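Local atomic coordinates of hypothetical protein XAC2396 (PDB entry 2G3W), a protein that is of unknown function but has a compact fold built around a variation of the PD-(D/E)XK nuclease motif. Residues T6-E11 / L29-S34; L145-M150 / A165-V170. One frame throughout, in Å; residues are numbered along the deposited sequence.

Contact 1 (T6-E11 / L29-S34)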
loop_
_atom_site.group_PDB
_atom_site.type_symbol
_atom_site.label_atom_id
_atom_site.label_comp_id
_atom_site.label_asym_id
_atom_site.label_seq_id
_atom_site.Cartn_x
_atom_site.Cartn_y
_atom_site.Cartn_z
ATOM N N THR A 6 -17.510 -24.803 18.128
ATOM C CA THR A 6 -18.829 -24.701 17.499
ATOM C C THR A 6 -18.646 -24.363 16.030
ATOM O O THR A 6 -17.833 -23.485 15.678
ATOM C CB THR A 6 -19.749 -23.626 18.163
ATOM O OG1 THR A 6 -19.246 -22.330 17.891
ATOM C CG2 THR A 6 -19.830 -23.784 19.689
ATOM N N VAL A 7 -19.421 -25.041 15.188
ATOM C CA VAL A 7 -19.324 -24.918 13.738
ATOM C C VAL A 7 -20.296 -23.890 13.200
ATOM O O VAL A 7 -21.483 -23.915 13.516
ATOM C CB VAL A 7 -19.635 -26.254 13.010
ATOM C CG1 VAL A 7 -19.398 -26.102 11.520
ATOM C CG2 VAL A 7 -18.807 -27.392 13.567
ATOM N N ARG A 8 -19.784 -23.010 12.354
ATOM C CA ARG A 8 -20.592 -21.987 11.726
ATOM C C ARG A 8 -20.597 -22.186 10.224
ATOM O O ARG A 8 -19.607 -22.635 9.656
ATOM C CB ARG A 8 -20.024 -20.608 12.059
ATOM C CG ARG A 8 -19.762 -20.481 13.552
ATOM C CD ARG A 8 -19.935 -19.099 14.010
ATOM N NE ARG A 8 -19.738 -18.925 15.443
ATOM C CZ ARG A 8 -20.685 -18.487 16.260
ATOM N NH1 ARG A 8 -21.903 -18.215 15.791
ATOM N NH2 ARG A 8 -20.415 -18.303 17.546
ATOM N N ARG A 9 -21.711 -21.818 9.600
ATOM C CA ARG A 9 -21.826 -21.797 8.157
ATOM C C ARG A 9 -21.694 -20.364 7.663
ATOM O O ARG A 9 -22.217 -19.430 8.272
ATOM C CB ARG A 9 -23.170 -22.375 7.709
ATOM C CG ARG A 9 -23.342 -23.894 7.858
ATOM C CD ARG A 9 -24.674 -24.318 7.199
ATOM N NE ARG A 9 -24.903 -25.767 7.143
ATOM C CZ ARG A 9 -25.794 -26.423 7.881
ATOM N NH1 ARG A 9 -26.566 -25.785 8.756
ATOM N NH2 ARG A 9 -25.930 -27.735 7.734
ATOM N N ALA A 10 -21.013 -20.189 6.536
ATOM C CA ALA A 10 -20.907 -18.870 5.933
ATOM C C ALA A 10 -21.035 -18.980 4.433
ATOM O O ALA A 10 -20.323 -19.749 3.807
ATOM C CB ALA A 10 -19.596 -18.228 6.307
ATOM N N GLU A 11 -21.966 -18.225 3.864
ATOM C CA GLU A 11 -22.080 -18.125 2.415
ATOM C C GLU A 11 -21.569 -16.744 2.008
ATOM O O GLU A 11 -22.039 -15.716 2.529
ATOM C CB GLU A 11 -23.515 -18.328 1.958
ATOM C CG GLU A 11 -24.228 -19.530 2.602
ATOM C CD GLU A 11 -23.743 -20.901 2.093
ATOM O OE1 GLU A 11 -23.476 -21.048 0.872
ATOM O OE2 GLU A 11 -23.652 -21.842 2.921
ATOM N N LEU A 29 -16.844 -23.123 9.302
ATOM C CA LEU A 29 -15.763 -22.696 10.194
ATOM C C LEU A 29 -15.974 -23.269 11.561
ATOM O O LEU A 29 -17.048 -23.088 12.154
ATOM C CB LEU A 29 -15.675 -21.157 10.310
ATOM C CG LEU A 29 -15.336 -20.307 9.097
ATOM C CD1 LEU A 29 -16.640 -19.939 8.386
ATOM C CD2 LEU A 29 -14.601 -19.051 9.580
ATOM N N ALA A 30 -14.973 -24.000 12.046
ATOM C CA ALA A 30 -15.011 -24.534 13.404
ATOM C C ALA A 30 -14.435 -23.453 14.299
ATOM O O ALA A 30 -13.289 -23.114 14.154
ATOM C CB ALA A 30 -14.173 -25.800 13.516
ATOM N N GLN A 31 -15.224 -22.914 15.216
ATOM C CA GLN A 31 -14.719 -21.887 16.141
ATOM C C GLN A 31 -14.119 -22.530 17.396
ATOM O O GLN A 31 -14.837 -23.099 18.212
ATOM C CB GLN A 31 -15.826 -20.922 16.557
ATOM C CG GLN A 31 -15.317 -19.790 17.461
ATOM C CD GLN A 31 -16.343 -18.681 17.651
ATOM O OE1 GLN A 31 -17.467 -18.774 17.167
ATOM N NE2 GLN A 31 -15.948 -17.618 18.352
ATOM N N HIS A 32 -12.800 -22.437 17.525
ATOM C CA HIS A 32 -12.068 -23.010 18.669
ATOM C C HIS A 32 -12.588 -22.369 19.959
ATOM O O HIS A 32 -12.979 -21.207 19.944
ATOM C CB HIS A 32 -10.562 -22.730 18.484
ATOM C CG HIS A 32 -9.688 -23.322 19.555
ATOM N ND1 HIS A 32 -9.111 -24.570 19.446
ATOM C CD2 HIS A 32 -9.281 -22.823 20.749
ATOM C CE1 HIS A 32 -8.402 -24.821 20.533
ATOM N NE2 HIS A 32 -8.490 -23.778 21.341
ATOM N N PRO A 33 -12.627 -23.124 21.072
ATOM C CA PRO A 33 -13.042 -22.506 22.337
ATOM C C PRO A 33 -12.224 -21.265 22.741
ATOM O O PRO A 33 -12.761 -20.398 23.406
ATOM C CB PRO A 33 -12.874 -23.641 23.354
ATOM C CG PRO A 33 -12.970 -24.873 22.550
ATOM C CD PRO A 33 -12.352 -24.565 21.234
ATOM N N SER A 34 -10.960 -21.163 22.323
ATOM C CA SER A 34 -10.142 -19.970 22.622
ATOM C C SER A 34 -10.246 -18.832 21.584
ATOM O O SER A 34 -9.622 -17.747 21.741
ATOM C CB SER A 34 -8.667 -20.361 22.860
ATOM O OG SER A 34 -8.527 -21.156 24.033
#
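R8 and Q31 join side chains over one face of a beta hairpin, formed by strands 6-16 and 21-31. The guanidinium of R8 reaches the amide oxygen of Q31 side-on, with NE and NH2 both donating to that single atom, and OE1 sits at the guanidinium edge, close to its plane. The two flat groups are nevertheless turned 49° apart. Q31 keeps CG anti to its backbone N (chi1 -177°) and runs out extended, which carries the amide across to the arginine, whose own chain bends at chi2. The other end of the amide is held too: NE2 donates to E35 O and D37 OD1, so the amide is held at both its oxygen and its nitrogen. T6 lies alongside Q31, pointing the same way. On the same face L29 brings CD1 to within 4.0 Å of A10 CB, with helix 37-49 packing over R8, A10 and Q31. V7 and A30, a non-hydrogen-bonded pair, project from the other face. Two hydrogen-bonded pairs, T6 with Q31 and R8 with L29, flank it. The paired grip of R8 is nearly even: NE lies 2.9 Å and NH2 3.0 Å from Q31 OE1, with NE approaching nearly along the C=O axis.

Contact 2 (L145-M150 / A165-V170). With ACT (acetate ion), chain D; ACT (acetate ion), chain C.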
loop_
_atom_site.group_PDB
_atom_site.type_symbol
_atom_site.label_atom_id
_atom_site.label_comp_id
_atom_site.label_asym_id
_atom_site.label_seq_id
_atom_site.Cartn_x
_atom_site.Cartn_y
_atom_site.Cartn_z
ATOM N N LEU A 145 -21.537 -9.232 14.205
ATOM C CA LEU A 145 -22.459 -9.711 13.165
ATOM C C LEU A 145 -22.422 -11.233 13.034
ATOM O O LEU A 145 -23.094 -11.798 12.159
ATOM C CB LEU A 145 -22.120 -9.071 11.810
ATOM C CG LEU A 145 -22.265 -7.547 11.670
ATOM C CD1 LEU A 145 -22.004 -7.110 10.255
ATOM C CD2 LEU A 145 -23.643 -7.052 12.101
ATOM N N ILE A 146 -21.652 -11.893 13.897
ATOM C CA ILE A 146 -21.533 -13.349 13.883
ATOM C C ILE A 146 -22.909 -14.046 14.106
ATOM O O ILE A 146 -23.727 -13.607 14.902
ATOM C CB ILE A 146 -20.487 -13.846 14.886
ATOM C CG1 ILE A 146 -19.967 -15.241 14.496
ATOM C CG2 ILE A 146 -21.047 -13.852 16.317
ATOM C CD1 ILE A 146 -18.738 -15.612 15.300
ATOM N N GLN A 147 -23.147 -15.109 13.351
ATOM C CA GLN A 147 -24.340 -15.946 13.519
ATOM C C GLN A 147 -23.939 -17.386 13.243
ATOM O O GLN A 147 -22.858 -17.625 12.763
ATOM C CB GLN A 147 -25.437 -15.518 12.548
ATOM C CG GLN A 147 -25.884 -14.064 12.687
ATOM C CD GLN A 147 -27.020 -13.738 11.753
ATOM O OE1 GLN A 147 -28.067 -13.254 12.178
ATOM N NE2 GLN A 147 -26.830 -14.021 10.471
ATOM N N ARG A 148 -24.796 -18.356 13.568
ATOM C CA ARG A 148 -24.477 -19.752 13.259
ATOM C C ARG A 148 -24.563 -20.020 11.760
ATOM O O ARG A 148 -23.778 -20.784 11.223
ATOM C CB ARG A 148 -25.400 -20.700 14.029
ATOM C CG ARG A 148 -25.192 -20.661 15.522
ATOM C CD ARG A 148 -23.998 -21.469 15.942
ATOM N NE ARG A 148 -23.974 -21.623 17.392
ATOM C CZ ARG A 148 -24.151 -22.772 18.044
ATOM N NH1 ARG A 148 -24.109 -22.776 19.372
ATOM N NH2 ARG A 148 -24.345 -23.912 17.386
ATOM N N GLY A 149 -25.521 -19.385 11.091
ATOM C CA GLY A 149 -25.669 -19.495 9.629
ATOM C C GLY A 149 -25.614 -18.128 8.979
ATOM O O GLY A 149 -26.566 -17.363 9.073
HETATM N N MSE A 150 -24.508 -17.810 8.311
HETATM C CA MSE A 150 -24.293 -16.442 7.812
HETATM C C MSE A 150 -24.370 -16.340 6.303
HETATM O O MSE A 150 -24.018 -17.282 5.591
HETATM C CB MSE A 150 -22.937 -15.900 8.283
HETATM C CG MSE A 150 -22.702 -16.126 9.762
HETATM SE SE MSE A 150 -21.078 -15.281 10.340
HETATM C CE MSE A 150 -21.895 -13.660 10.580
ATOM N N ALA A 165 -24.583 -8.001 5.222
ATOM C CA ALA A 165 -25.560 -9.030 5.524
ATOM C C ALA A 165 -26.910 -8.346 5.767
ATOM O O ALA A 165 -26.957 -7.129 5.951
ATOM C CB ALA A 165 -25.130 -9.805 6.735
ATOM N N ASP A 166 -28.005 -9.120 5.772
ATOM C CA ASP A 166 -29.329 -8.555 6.038
ATOM C C ASP A 166 -29.406 -7.876 7.412
ATOM O O ASP A 166 -30.232 -6.981 7.620
ATOM C CB ASP A 166 -30.431 -9.630 5.937
ATOM C CG ASP A 166 -30.521 -10.283 4.545
ATOM O OD1 ASP A 166 -30.279 -9.566 3.475
ATOM O OD2 ASP A 166 -30.863 -11.543 4.520
ATOM N N HIS A 167 -28.554 -8.303 8.346
ATOM C CA HIS A 167 -28.653 -7.852 9.739
ATOM C C HIS A 167 -27.622 -6.792 10.179
ATOM O O HIS A 167 -27.526 -6.469 11.370
ATOM C CB HIS A 167 -28.637 -9.059 10.697
ATOM C CG HIS A 167 -27.330 -9.802 10.731
ATOM N ND1 HIS A 167 -26.902 -10.608 9.695
ATOM C CD2 HIS A 167 -26.370 -9.875 11.684
ATOM C CE1 HIS A 167 -25.723 -11.128 9.998
ATOM N NE2 HIS A 167 -25.384 -10.712 11.204
ATOM N N GLY A 168 -26.855 -6.254 9.235
ATOM C CA GLY A 168 -25.800 -5.288 9.571
ATOM C C GLY A 168 -24.723 -5.213 8.505
ATOM O O GLY A 168 -24.659 -6.058 7.606
ATOM N N SER A 169 -23.881 -4.185 8.597
ATOM C CA SER A 169 -22.790 -4.002 7.655
ATOM C C SER A 169 -21.579 -3.410 8.362
ATOM O O SER A 169 -21.711 -2.726 9.385
ATOM C CB SER A 169 -23.230 -3.106 6.491
ATOM O OG SER A 169 -22.200 -3.020 5.523
ATOM N N VAL A 170 -20.404 -3.724 7.831
ATOM C CA VAL A 170 -19.130 -3.127 8.243
ATOM C C VAL A 170 -18.322 -2.889 6.980
ATOM O O VAL A 170 -18.216 -3.790 6.138
ATOM C CB VAL A 170 -18.322 -4.071 9.173
ATOM C CG1 VAL A 170 -16.930 -3.455 9.540
ATOM C CG2 VAL A 170 -19.122 -4.425 10.426
HETATM C C ACT D . -30.399 -12.339 8.450
HETATM O O ACT D . -31.116 -13.046 7.699
HETATM O OXT ACT D . -29.169 -12.364 8.224
HETATM C CH3 ACT D . -30.972 -11.503 9.564
HETATM C C ACT C . -24.838 -24.591 13.326
HETATM O O ACT C . -24.162 -24.674 14.397
HETATM O OXT ACT C . -26.074 -24.784 13.423
HETATM C CH3 ACT C . -24.216 -24.244 11.996
#
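With chi1 at 67°, H167 holds CG between its backbone N and carbonyl carbon, and this turns the imidazole toward L145 and Q147. Q147 answers from the opposite direction: its CG lies beside the backbone N (chi1 -59°) and the chain beyond is extended, laying the terminal amide over one face of the ring. Amide and imidazole are stacked with their planes only 18° apart, and Q147 CD rides 3.4 Å above the ring plane, offset toward the rim near CE1 and NE2. At the ring edge, NE2 of H167 donates to the backbone oxygen of L145 at 2.7 Å, although the position of that oxygen is less certain. H167 is the third residue of a type I beta turn, A165 to G168, between strands 160-165 and 168-176, and its side chain ties that turn to the loop leading into strand 149-157. L145 adds an apolar foothold: CD2 lies 3.8 Å from G168 CA, while CD1 rests against the G168 carbonyl carbon and reaches V170 CG2 at 3.9 Å. G168 has no side chain, and at its backbone angles a CB would press on the carbonyl oxygen of H167 and on L145 CD2. On the ring's other nitrogen, ND1 makes a weak hydrogen bond to OXT of an acetate ion, probably from the crystallisation liquor. Oxygens that can accept thus face both ring nitrogens, compatible with a protonated imidazole but not proof of one.

In the fold
Contact 1 closes before contact 2 opens along the chain, yet their centres lie only 14 Å apart, on the same side of the molecule. Both belong to one mixed sheet, in which strand 6-16 runs parallel to its neighbour 149-157. Probable backbone hydrogen bonds link the two directly, from R9 N to R148 O and from M150 N to R9 O, while R8 also packs on I146. From strand 149-157 the sheet continues through 160-165 to 168-176, so the N-terminal hairpin of contact 1 and the C-terminal strands of contact 2 lie on one run of neighbouring strands. Helix 37-49 packs on R8 and Q31 of contact 1 through L40, and on I146 of segment 145-150 through L40 and M41, joining distant parts of the sequence in a compact fold.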